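Local coordinates for protein beta-glucuronidase (Dictyoglomus thermophilum, PDB 6XXW) that probably hydrolyses beta-glucuronides, releasing glucuronic acid, as a family 2 glycoside hydrolase, at residues K197-V201 with D402-P406; V201-L205 with I280-T284; Y214-S218 with N238-S242; I357-A363 with S407-V413. All coordinates share one frame; numbering follows the deposited sequence.

Interaction 1. Residues K197-V201 with D402-P406; sequences KDFSV and DKNHP. With TRS (2-amino-2-hydroxymethyl-propane-1,3-diol), chain H.
The carboxamide of N404 serves two backbone groups of the strand at once, F199 O and V201 N. N404 ND2 donates to F199 O over 2.8 Å with a fairly straight N-H...O angle of 161°, and the acceptor lies in the amide plane, although ND2 stands above the F199 carbonyl plane. N404 OD1 in turn receives V201 N at 3.0 Å. The ND2 end of the same amide lies over one face of the F199 ring, the two planes 9° apart, with N404 ND2 3.5 Å from F199 CE2. This is the tight half: F199 and N404 are both buried, and the ring also packs on strands 257-268 and 273-280 of the immunoglobulin-like domain. The other half is looser and partly exposed. K403 runs straight out from the type I turn D402-H405 and bends only at its last torsion (chi4 -81°), which brings NZ to the syn side of the D198 carboxylate, 2.7 Å from OD2; A400 O is a second acceptor for NZ. On the way K403 CE passes S200 OG at 3.3 Å. Beyond V201 a Tris molecule, probably from the crystallisation liquor, donates from O1 to V201 O (2.6 Å) and from O2 to N404 O (3.0 Å). The chemistry implies a directional join: paired amide bonds and one ion pair, more than apolar packing, tie an outermost strand of the immunoglobulin-like domain to a loop of the TIM barrel.

Interaction 2. Residues V201-L205 with I280-T284; sequences VITEL and IGIRT. With TRS (2-amino-2-hydroxymethyl-propane-1,3-diol), chain H.
A small polar pocket holding a Tris molecule, probably from the crystallisation liquor, opens between T203 and the G281-R283 backbone. T203 OG1 donates to Tris O3 at 2.8 Å, and Tris O3 in turn donates to G281 O at 2.7 Å, so this hydroxyl bridges T203 and the G281 carbonyl. G281 N donates to Tris O2 at 3.1 Å, with an N-H...O angle of 159°. The first torsion of T203 (chi1 65°) sets OG1 between its backbone N and carbonyl carbon, facing the pocket; R283 N reaches the same hydroxyl only through a weak bond. Here strand 198-206 of the immunoglobulin-like sandwich, typical of family 2 glycoside hydrolases, runs beside the linker that leads into the TIM barrel. The two directions differ by 46°, and no backbone-to-backbone hydrogen bond joins them directly. Instead water 1 donates to both T203 O and R283 O, 2.6 Å from the former. The R283 guanidinium presents a face to Tris C3, which lies 3.3 Å from NH1, while its NE and NH2 donate to P406 O and V408 O of the barrel. Apolar contacts finish both ends. V201 CG1 meets I280 CD1 at 4.1 Å, the two side chains crossing at about a right angle. At the more exposed end L205 CG rests 3.9 Å from T284 CG2, and L205 CD2 also touches I282 CG2.

Interaction 3. Residues Y214-S218 with N238-S242; sequences YSIES and NFGKS
Y214 OH takes part in two hydrogen bonds: it donates to G240 O at 2.6 Å and accepts from N238 ND2 at 2.9 Å, the latter along a nearly straight N-H...O line of 169°. Within the immunoglobulin-like sandwich, the N238-S242 segment is the crossing from strand 234-239 of one sheet to strand 242-248 of the other, and the tyrosine pins that crossing. G240 O lies at the ring edge, near its plane, while the carbonyl carbon of S242 sits over a face. A phenylalanine here would probably leave N238 ND2 and G240 O without this shared mate and let the turn shift. G240 suits the site: its positive phi (153°) would jam a CB against the preceding carbonyl oxygen. Regular pairing begins just after, with S215 and S242 as an antiparallel non-hydrogen-bonded pair. I216 N donates to K241 O at 2.9 Å, with an N-H...O angle of only 133°. K241 leaves its backbone fully extended, its CG 3.6 Å from I216 O, and its ammonium is shared with G220 O and N221 OD1. At the end of that chain K241 NZ donates to S218 O at 2.7 Å, from above the carbonyl plane.

Interaction 4. Residues I357-A363 with S407-V413; sequences IAVIEEA and SVIMWSV
The E361 carboxylate runs alongside the W411 indole, their planes 8° apart. E361 OE1 meets the indole at its edge, 3.7 Å from W411 CZ3, and V408 CG1 sits 3.8 Å above one ring face, displaced from the ring centre. Both polar ends are tied further out, W411 NE1 to D439 and E361 OE2 to R401. On the opposite sheet face, S412 OG donates to E362 OE1 at 2.7 Å, reaching the anti side of the carboxylate, 27° out of its plane. E362 has CG anti to its backbone N (chi1 -177°), which carries the acid along the strand face to S412, R338 and H341. With an alanine in its place, S412 OG would probably lose its acceptor and R338 its charge partner. Next to it I360 CD1 packs against M410 CE at 3.7 Å. Beneath the side chains the backbones pair in parallel: V359 N to S407 O at 2.7 Å, I409 N to V359 O at 2.9 Å, E361 N to M410 O at 3.0 Å and S412 N to E361 O at 2.9 Å. The register slips by one residue around I409, since V359 faces V408 but E361 faces W411. These are neighbouring strands of the TIM barrel, joined by a beta-alpha-beta crossover through helix 385-402; V359 and V408 pack on helix 346-355, W411 on helix 385-402 and E361 on both, while strand 336-338 flanks 358-362 on its other edge.

Overall arrangement
Interaction 4 is the core contact, all its residues buried, and its chemistry is that of a barrel: parallel backbone pairing, apolar packing and internally paired carboxylates. Interactions 1 and 2 share V201 and strand 198-206 and are partly buried; interaction 1 docks the strand on a barrel loop through amide and ionic bonds, interaction 2 holds it to the connection into the barrel, and one Tris molecule touches both. The R283 side chain ties interaction 2 to both 1 and 4. Interaction 3 is the most peripheral, its centre about 29 Å from the centre of the chain, and stays within the sandwich; it connects to interaction 1 through sheet pairing, S200 N to S215 O, and stands about 15 Å from interaction 4 at nearest atoms.

Interaction 1. Residues K197-V201 with D402-P406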
loop_
_atom_site.group_PDB
_atom_site.type_symbol
_atom_site.label_atom_id
_atom_site.label_comp_id
_atom_site.label_asym_id
_atom_site.label_seq_id
_atom_site.Cartn_x
_atom_site.Cartn_y
_atom_site.Cartn_z
ATOM N N LYS A 197 22.712 -25.390 41.210
ATOM C CA LYS A 197 21.601 -24.446 41.282
ATOM C C LYS A 197 21.856 -23.195 40.455
ATOM O O LYS A 197 20.924 -22.645 39.857
ATOM C CB LYS A 197 21.331 -24.044 42.735
ATOM C CG LYS A 197 20.870 -25.189 43.651
ATOM C CD LYS A 197 20.528 -24.659 45.051
ATOM C CE LYS A 197 19.577 -23.466 44.965
ATOM N NZ LYS A 197 18.905 -23.127 46.266
ATOM N N ASP A 198 23.102 -22.738 40.423
ATOM C CA ASP A 198 23.485 -21.510 39.742
ATOM C C ASP A 198 25.003 -21.509 39.655
ATOM O O ASP A 198 25.680 -22.293 40.320
ATOM C CB ASP A 198 22.970 -20.268 40.487
ATOM C CG ASP A 198 22.834 -19.053 39.586
ATOM O OD1 ASP A 198 22.874 -19.196 38.353
ATOM O OD2 ASP A 198 22.686 -17.942 40.120
ATOM N N PHE A 199 25.536 -20.624 38.822
ATOM C CA PHE A 199 26.960 -20.354 38.870
ATOM C C PHE A 199 27.175 -18.955 38.327
ATOM O O PHE A 199 26.340 -18.423 37.594
ATOM C CB PHE A 199 27.764 -21.391 38.072
ATOM C CG PHE A 199 27.461 -21.369 36.612
ATOM C CD1 PHE A 199 26.411 -22.120 36.100
ATOM C CD2 PHE A 199 28.206 -20.591 35.748
ATOM C CE1 PHE A 199 26.107 -22.081 34.751
ATOM C CE2 PHE A 199 27.899 -20.551 34.377
ATOM C CZ PHE A 199 26.852 -21.296 33.892
ATOM N N SER A 200 28.296 -18.364 38.701
ATOM C CA SER A 200 28.701 -17.055 38.222
ATOM C C SER A 200 30.042 -17.188 37.528
ATOM O O SER A 200 30.924 -17.911 38.002
ATOM C CB SER A 200 28.810 -16.041 39.363
ATOM O OG SER A 200 27.530 -15.758 39.889
ATOM N N VAL A 201 30.184 -16.495 36.403
ATOM C CA VAL A 201 31.422 -16.462 35.643
ATOM C C VAL A 201 31.811 -15.006 35.426
ATOM O O VAL A 201 30.959 -14.174 35.092
ATOM C CB VAL A 201 31.267 -17.211 34.303
ATOM C CG1 VAL A 201 32.376 -16.853 33.364
ATOM C CG2 VAL A 201 31.274 -18.710 34.561
ATOM N N ASP A 402 20.814 -13.180 33.710
ATOM C CA ASP A 402 21.596 -12.877 32.517
ATOM C C ASP A 402 23.060 -12.561 32.787
ATOM O O ASP A 402 23.794 -12.255 31.837
ATOM C CB ASP A 402 20.932 -11.721 31.756
ATOM C CG ASP A 402 19.571 -12.115 31.212
ATOM O OD1 ASP A 402 19.286 -13.332 31.171
ATOM O OD2 ASP A 402 18.777 -11.240 30.829
ATOM N N LYS A 403 23.518 -12.686 34.040
ATOM C CA LYS A 403 24.872 -12.277 34.411
ATOM C C LYS A 403 25.970 -12.977 33.616
ATOM O O LYS A 403 27.076 -12.432 33.521
ATOM C CB LYS A 403 25.119 -12.537 35.910
ATOM C CG LYS A 403 24.834 -14.007 36.317
ATOM C CD LYS A 403 25.062 -14.256 37.790
ATOM C CE LYS A 403 24.753 -15.710 38.173
ATOM N NZ LYS A 403 23.305 -15.999 38.374
ATOM N N ASN A 404 25.711 -14.162 33.051
ATOM C CA ASN A 404 26.750 -14.935 32.362
ATOM C C ASN A 404 26.711 -14.824 30.830
ATOM O O ASN A 404 27.482 -15.516 30.154
ATOM C CB ASN A 404 26.670 -16.406 32.780
ATOM C CG ASN A 404 26.952 -16.585 34.261
ATOM O OD1 ASN A 404 27.763 -15.860 34.820
ATOM N ND2 ASN A 404 26.254 -17.519 34.903
ATOM N N HIS A 405 25.868 -13.959 30.265
ATOM C CA HIS A 405 25.839 -13.784 28.815
ATOM C C HIS A 405 26.905 -12.777 28.398
ATOM O O HIS A 405 26.883 -11.632 28.877
ATOM C CB HIS A 405 24.468 -13.305 28.350
ATOM C CG HIS A 405 23.425 -14.376 28.340
ATOM N ND1 HIS A 405 23.406 -15.388 27.402
ATOM C CD2 HIS A 405 22.366 -14.599 29.156
ATOM C CE1 HIS A 405 22.381 -16.188 27.638
ATOM N NE2 HIS A 405 21.733 -15.731 28.696
ATOM N N PRO A 406 27.835 -13.139 27.515
ATOM C CA PRO A 406 28.793 -12.133 27.023
ATOM C C PRO A 406 28.129 -10.997 26.251
ATOM O O PRO A 406 28.645 -9.871 26.250
ATOM C CB PRO A 406 29.743 -12.958 26.131
ATOM C CG PRO A 406 28.919 -14.142 25.686
ATOM C CD PRO A 406 27.987 -14.450 26.850
HETATM C C TRS H . 30.842 -13.474 30.763
HETATM C C1 TRS H . 29.651 -13.225 31.669
HETATM C C2 TRS H . 30.393 -13.927 29.394
HETATM C C3 TRS H . 31.621 -12.188 30.628
HETATM N N TRS H . 31.685 -14.546 31.288
HETATM O O1 TRS H . 30.074 -12.884 32.972
HETATM O O2 TRS H . 30.322 -15.324 29.343
HETATM O O3 TRS H . 32.673 -12.407 29.729
#

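Interaction 2. Residues V201-L205 with I280-T284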
loop_
_atom_site.group_PDB
_atom_site.type_symbol
_atom_site.label_atom_id
_atom_site.label_comp_id
_atom_site.label_asym_id
_atom_site.label_seq_id
_atom_site.Cartn_x
_atom_site.Cartn_y
_atom_site.Cartn_z
ATOM N N VAL A 201 30.184 -16.495 36.403
ATOM C CA VAL A 201 31.422 -16.462 35.643
ATOM C C VAL A 201 31.811 -15.006 35.426
ATOM O O VAL A 201 30.959 -14.174 35.092
ATOM C CB VAL A 201 31.267 -17.211 34.303
ATOM C CG1 VAL A 201 32.376 -16.853 33.364
ATOM C CG2 VAL A 201 31.274 -18.710 34.561
ATOM N N ILE A 202 33.081 -14.690 35.652
ATOM C CA ILE A 202 33.649 -13.395 35.298
ATOM C C ILE A 202 34.922 -13.653 34.505
ATOM O O ILE A 202 35.712 -14.534 34.862
ATOM C CB ILE A 202 33.948 -12.530 36.540
ATOM C CG1 ILE A 202 32.665 -12.275 37.338
ATOM C CG2 ILE A 202 34.581 -11.208 36.137
ATOM C CD1 ILE A 202 32.917 -11.853 38.779
ATOM N N THR A 203 35.128 -12.895 33.435
ATOM C CA THR A 203 36.318 -13.053 32.612
ATOM C C THR A 203 37.223 -11.832 32.738
ATOM O O THR A 203 36.749 -10.692 32.790
ATOM C CB THR A 203 35.954 -13.307 31.144
ATOM O OG1 THR A 203 35.294 -12.163 30.597
ATOM C CG2 THR A 203 35.048 -14.530 31.021
ATOM N N GLU A 204 38.526 -12.091 32.829
ATOM C CA GLU A 204 39.553 -11.067 32.942
ATOM C C GLU A 204 40.649 -11.370 31.933
ATOM O O GLU A 204 40.832 -12.517 31.514
ATOM C CB GLU A 204 40.165 -11.010 34.355
ATOM C CG GLU A 204 39.188 -10.685 35.475
ATOM C CD GLU A 204 39.832 -10.773 36.857
ATOM O OE1 GLU A 204 39.096 -10.710 37.865
ATOM O OE2 GLU A 204 41.074 -10.908 36.938
ATOM N N LEU A 205 41.385 -10.334 31.550
ATOM C CA LEU A 205 42.558 -10.481 30.698
ATOM C C LEU A 205 43.798 -10.309 31.562
ATOM O O LEU A 205 43.874 -9.375 32.361
ATOM C CB LEU A 205 42.548 -9.460 29.563
ATOM C CG LEU A 205 41.240 -9.373 28.776
ATOM C CD1 LEU A 205 41.315 -8.262 27.742
ATOM C CD2 LEU A 205 40.918 -10.705 28.126
ATOM N N ILE A 280 30.102 -19.632 26.923
ATOM C CA ILE A 280 30.436 -18.332 27.486
ATOM C C ILE A 280 31.398 -17.640 26.531
ATOM O O ILE A 280 32.003 -18.268 25.666
ATOM C CB ILE A 280 31.064 -18.433 28.894
ATOM C CG1 ILE A 280 32.357 -19.253 28.838
ATOM C CG2 ILE A 280 30.072 -19.029 29.902
ATOM C CD1 ILE A 280 33.139 -19.211 30.129
ATOM N N GLY A 281 31.540 -16.339 26.707
ATOM C CA GLY A 281 32.462 -15.555 25.899
ATOM C C GLY A 281 33.411 -14.774 26.782
ATOM O O GLY A 281 33.032 -14.295 27.852
ATOM N N ILE A 282 34.653 -14.662 26.332
ATOM C CA ILE A 282 35.697 -13.968 27.077
ATOM C C ILE A 282 35.786 -12.541 26.542
ATOM O O ILE A 282 36.258 -12.313 25.422
ATOM C CB ILE A 282 37.046 -14.697 26.963
ATOM C CG1 ILE A 282 36.982 -16.070 27.643
ATOM C CG2 ILE A 282 38.164 -13.849 27.566
ATOM C CD1 ILE A 282 38.196 -16.952 27.335
ATOM N N ARG A 283 35.331 -11.570 27.336
ATOM C CA ARG A 283 35.455 -10.168 26.960
ATOM C C ARG A 283 35.379 -9.294 28.204
ATOM O O ARG A 283 34.790 -9.678 29.218
ATOM C CB ARG A 283 34.370 -9.746 25.960
ATOM C CG ARG A 283 33.189 -8.985 26.584
ATOM C CD ARG A 283 32.157 -9.971 27.049
ATOM N NE ARG A 283 30.960 -9.369 27.650
ATOM C CZ ARG A 283 30.868 -8.959 28.914
ATOM N NH1 ARG A 283 31.921 -9.032 29.725
ATOM N NH2 ARG A 283 29.715 -8.485 29.374
ATOM N N THR A 284 35.959 -8.099 28.102
ATOM C CA THR A 284 35.848 -7.090 29.146
ATOM C C THR A 284 35.085 -5.889 28.615
ATOM O O THR A 284 35.104 -5.601 27.412
ATOM C CB THR A 284 37.218 -6.620 29.653
ATOM O OG1 THR A 284 37.945 -6.032 28.568
ATOM C CG2 THR A 284 38.007 -7.794 30.224
HETATM C C TRS H . 30.842 -13.474 30.763
HETATM C C1 TRS H . 29.651 -13.225 31.669
HETATM C C2 TRS H . 30.393 -13.927 29.394
HETATM C C3 TRS H . 31.621 -12.188 30.628
HETATM N N TRS H . 31.685 -14.546 31.288
HETATM O O1 TRS H . 30.074 -12.884 32.972
HETATM O O2 TRS H . 30.322 -15.324 29.343
HETATM O O3 TRS H . 32.673 -12.407 29.729
HETATM O O HOH W 1 34.765 -9.270 31.936
#

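Interaction 3. Residues Y214-S218 with N238-S242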
loop_
_atom_site.group_PDB
_atom_site.type_symbol
_atom_site.label_atom_id
_atom_site.label_comp_id
_atom_site.label_asym_id
_atom_site.label_seq_id
_atom_site.Cartn_x
_atom_site.Cartn_y
_atom_site.Cartn_z
ATOM N N TYR A 214 35.092 -18.464 38.478
ATOM C CA TYR A 214 33.763 -19.025 38.639
ATOM C C TYR A 214 33.494 -19.352 40.097
ATOM O O TYR A 214 34.410 -19.609 40.885
ATOM C CB TYR A 214 33.556 -20.278 37.767
ATOM C CG TYR A 214 34.296 -21.511 38.261
ATOM C CD1 TYR A 214 33.717 -22.372 39.201
ATOM C CD2 TYR A 214 35.575 -21.807 37.797
ATOM C CE1 TYR A 214 34.408 -23.511 39.665
ATOM C CE2 TYR A 214 36.271 -22.932 38.258
ATOM C CZ TYR A 214 35.680 -23.771 39.192
ATOM O OH TYR A 214 36.360 -24.882 39.645
ATOM N N SER A 215 32.210 -19.342 40.431
ATOM C CA SER A 215 31.677 -19.809 41.699
ATOM C C SER A 215 30.377 -20.535 41.410
ATOM O O SER A 215 29.595 -20.094 40.564
ATOM C CB SER A 215 31.438 -18.629 42.658
ATOM O OG SER A 215 31.538 -19.079 43.991
ATOM N N ILE A 216 30.154 -21.649 42.096
ATOM C CA ILE A 216 28.986 -22.490 41.873
ATOM C C ILE A 216 28.129 -22.482 43.129
ATOM O O ILE A 216 28.653 -22.543 44.248
ATOM C CB ILE A 216 29.388 -23.934 41.498
ATOM C CG1 ILE A 216 30.138 -23.955 40.171
ATOM C CG2 ILE A 216 28.157 -24.833 41.398
ATOM C CD1 ILE A 216 31.022 -25.189 39.984
ATOM N N GLU A 217 26.813 -22.417 42.945
ATOM C CA GLU A 217 25.856 -22.504 44.043
ATOM C C GLU A 217 25.231 -23.896 44.054
ATOM O O GLU A 217 24.627 -24.317 43.063
ATOM C CB GLU A 217 24.775 -21.430 43.907
ATOM N N SER A 218 25.365 -24.607 45.174
ATOM C CA SER A 218 24.850 -25.972 45.245
ATOM C C SER A 218 24.920 -26.428 46.696
ATOM O O SER A 218 25.685 -25.881 47.490
ATOM C CB SER A 218 25.649 -26.920 44.332
ATOM O OG SER A 218 25.276 -28.270 44.513
ATOM N N ASN A 238 39.521 -27.395 36.234
ATOM C CA ASN A 238 39.738 -27.107 37.644
ATOM C C ASN A 238 38.817 -27.971 38.481
ATOM O O ASN A 238 37.658 -28.182 38.119
ATOM C CB ASN A 238 39.490 -25.629 37.974
ATOM C CG ASN A 238 40.086 -25.233 39.323
ATOM O OD1 ASN A 238 41.295 -25.355 39.542
ATOM N ND2 ASN A 238 39.237 -24.773 40.236
ATOM N N PHE A 239 39.351 -28.486 39.585
ATOM C CA PHE A 239 38.554 -29.128 40.619
ATOM C C PHE A 239 38.299 -28.103 41.713
ATOM O O PHE A 239 39.250 -27.559 42.287
ATOM C CB PHE A 239 39.264 -30.358 41.184
ATOM C CG PHE A 239 39.433 -31.465 40.190
ATOM C CD1 PHE A 239 38.358 -32.257 39.830
ATOM C CD2 PHE A 239 40.669 -31.713 39.611
ATOM C CE1 PHE A 239 38.511 -33.279 38.909
ATOM C CE2 PHE A 239 40.827 -32.735 38.694
ATOM C CZ PHE A 239 39.748 -33.517 38.344
ATOM N N GLY A 240 37.029 -27.825 41.982
ATOM C CA GLY A 240 36.685 -26.849 42.992
ATOM C C GLY A 240 35.342 -26.198 42.742
ATOM O O GLY A 240 34.976 -25.933 41.586
ATOM N N LYS A 241 34.602 -25.954 43.830
ATOM C CA LYS A 241 33.313 -25.273 43.758
ATOM C C LYS A 241 33.475 -23.812 43.349
ATOM O O LYS A 241 32.551 -23.221 42.776
ATOM C CB LYS A 241 32.614 -25.370 45.108
ATOM C CG LYS A 241 31.146 -24.989 45.126
ATOM C CD LYS A 241 30.520 -25.300 46.492
ATOM C CE LYS A 241 29.012 -25.104 46.483
ATOM N NZ LYS A 241 28.350 -25.512 47.770
ATOM N N SER A 242 34.621 -23.215 43.668
ATOM C CA SER A 242 35.048 -21.928 43.136
ATOM C C SER A 242 36.444 -22.101 42.554
ATOM O O SER A 242 37.178 -23.021 42.926
ATOM C CB SER A 242 35.052 -20.832 44.221
ATOM O OG SER A 242 36.070 -21.078 45.177
#

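Interaction 4. Residues I357-A363 with S407-V413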
loop_
_atom_site.group_PDB
_atom_site.type_symbol
_atom_site.label_atom_id
_atom_site.label_comp_id
_atom_site.label_asym_id
_atom_site.label_seq_id
_atom_site.Cartn_x
_atom_site.Cartn_y
_atom_site.Cartn_z
ATOM N N ILE A 357 26.392 -9.804 18.885
ATOM C CA ILE A 357 25.645 -8.558 18.936
ATOM C C ILE A 357 25.668 -8.073 20.378
ATOM O O ILE A 357 25.320 -8.822 21.293
ATOM C CB ILE A 357 24.197 -8.742 18.441
ATOM C CG1 ILE A 357 24.176 -9.232 16.982
ATOM C CG2 ILE A 357 23.382 -7.442 18.657
ATOM C CD1 ILE A 357 24.613 -8.185 15.946
ATOM N N ALA A 358 26.105 -6.834 20.581
ATOM C CA ALA A 358 26.180 -6.272 21.919
ATOM C C ALA A 358 24.796 -5.806 22.340
ATOM O O ALA A 358 24.094 -5.149 21.568
ATOM C CB ALA A 358 27.176 -5.111 21.955
ATOM N N VAL A 359 24.400 -6.139 23.563
ATOM C CA VAL A 359 23.049 -5.890 24.042
ATOM C C VAL A 359 23.101 -4.953 25.248
ATOM O O VAL A 359 23.833 -5.208 26.211
ATOM C CB VAL A 359 22.341 -7.209 24.404
ATOM C CG1 VAL A 359 20.993 -6.929 25.019
ATOM C CG2 VAL A 359 22.195 -8.083 23.158
ATOM N N ILE A 360 22.326 -3.879 25.191
ATOM C CA ILE A 360 21.989 -3.089 26.373
ATOM C C ILE A 360 20.663 -3.642 26.871
ATOM O O ILE A 360 19.633 -3.461 26.219
ATOM C CB ILE A 360 21.867 -1.589 26.049
ATOM C CG1 ILE A 360 23.154 -1.050 25.413
ATOM C CG2 ILE A 360 21.529 -0.797 27.312
ATOM C CD1 ILE A 360 22.998 0.319 24.744
ATOM N N GLU A 361 20.660 -4.315 28.017
ATOM C CA GLU A 361 19.417 -4.901 28.491
ATOM C C GLU A 361 18.773 -3.996 29.529
ATOM O O GLU A 361 19.442 -3.507 30.446
ATOM C CB GLU A 361 19.612 -6.306 29.051
ATOM C CG GLU A 361 18.274 -6.935 29.411
ATOM C CD GLU A 361 18.333 -8.434 29.453
ATOM O OE1 GLU A 361 19.359 -8.958 29.935
ATOM O OE2 GLU A 361 17.360 -9.075 29.001
ATOM N N GLU A 362 17.470 -3.774 29.370
ATOM C CA GLU A 362 16.749 -2.717 30.055
ATOM C C GLU A 362 15.652 -3.289 30.946
ATOM O O GLU A 362 14.914 -4.201 30.544
ATOM C CB GLU A 362 16.147 -1.757 29.020
ATOM C CG GLU A 362 15.422 -0.577 29.597
ATOM C CD GLU A 362 15.212 0.479 28.547
ATOM O OE1 GLU A 362 16.200 1.180 28.204
ATOM O OE2 GLU A 362 14.071 0.589 28.054
ATOM N N ALA A 363 15.554 -2.739 32.154
ATOM C CA ALA A 363 14.469 -3.046 33.073
ATOM C C ALA A 363 13.162 -2.419 32.591
ATOM O O ALA A 363 13.172 -1.401 31.889
ATOM C CB ALA A 363 14.812 -2.531 34.473
ATOM N N SER A 407 26.979 -11.255 25.630
ATOM C CA SER A 407 26.343 -10.254 24.777
ATOM C C SER A 407 25.803 -9.070 25.574
ATOM O O SER A 407 25.766 -7.949 25.048
ATOM C CB SER A 407 25.216 -10.899 23.961
ATOM O OG SER A 407 24.166 -11.377 24.807
ATOM N N VAL A 408 25.367 -9.282 26.822
ATOM C CA VAL A 408 24.922 -8.154 27.637
ATOM C C VAL A 408 26.145 -7.355 28.077
ATOM O O VAL A 408 27.017 -7.865 28.796
ATOM C CB VAL A 408 24.114 -8.616 28.859
ATOM C CG1 VAL A 408 23.703 -7.383 29.707
ATOM C CG2 VAL A 408 22.899 -9.434 28.468
ATOM N N ILE A 409 26.202 -6.083 27.680
ATOM C CA ILE A 409 27.358 -5.252 27.982
ATOM C C ILE A 409 27.002 -4.004 28.763
ATOM O O ILE A 409 27.882 -3.196 29.028
ATOM C CB ILE A 409 28.148 -4.881 26.706
ATOM C CG1 ILE A 409 27.211 -4.496 25.562
ATOM C CG2 ILE A 409 29.065 -6.045 26.302
ATOM C CD1 ILE A 409 26.444 -3.230 25.759
ATOM N N MET A 410 25.739 -3.825 29.141
ATOM C CA MET A 410 25.297 -2.632 29.863
ATOM C C MET A 410 23.880 -2.875 30.343
ATOM O O MET A 410 23.082 -3.511 29.649
ATOM C CB MET A 410 25.341 -1.372 28.978
ATOM C CG MET A 410 24.936 -0.087 29.703
ATOM S SD MET A 410 25.760 1.416 29.128
ATOM C CE MET A 410 25.216 1.509 27.398
ATOM N N TRP A 411 23.563 -2.339 31.521
ATOM C CA TRP A 411 22.204 -2.359 32.046
ATOM C C TRP A 411 21.577 -0.976 31.915
ATOM O O TRP A 411 22.207 0.037 32.262
ATOM C CB TRP A 411 22.179 -2.770 33.530
ATOM C CG TRP A 411 22.881 -4.073 33.853
ATOM C CD1 TRP A 411 24.036 -4.216 34.567
ATOM C CD2 TRP A 411 22.451 -5.402 33.509
ATOM N NE1 TRP A 411 24.363 -5.549 34.678
ATOM C CE2 TRP A 411 23.405 -6.299 34.044
ATOM C CE3 TRP A 411 21.359 -5.921 32.802
ATOM C CZ2 TRP A 411 23.314 -7.688 33.874
ATOM C CZ3 TRP A 411 21.262 -7.325 32.640
ATOM C CH2 TRP A 411 22.233 -8.180 33.178
ATOM N N SER A 412 20.322 -0.932 31.461
ATOM C CA SER A 412 19.539 0.304 31.436
ATOM C C SER A 412 18.471 0.225 32.517
ATOM O O SER A 412 17.687 -0.725 32.546
ATOM C CB SER A 412 18.891 0.540 30.073
ATOM O OG SER A 412 18.049 1.687 30.141
ATOM N N VAL A 413 18.458 1.196 33.429
ATOM C CA VAL A 413 17.531 1.093 34.553
ATOM C C VAL A 413 16.135 1.636 34.242
ATOM O O VAL A 413 15.184 1.306 34.970
ATOM C CB VAL A 413 18.081 1.781 35.824
ATOM C CG1 VAL A 413 19.399 1.121 36.280
ATOM C CG2 VAL A 413 18.254 3.273 35.624
#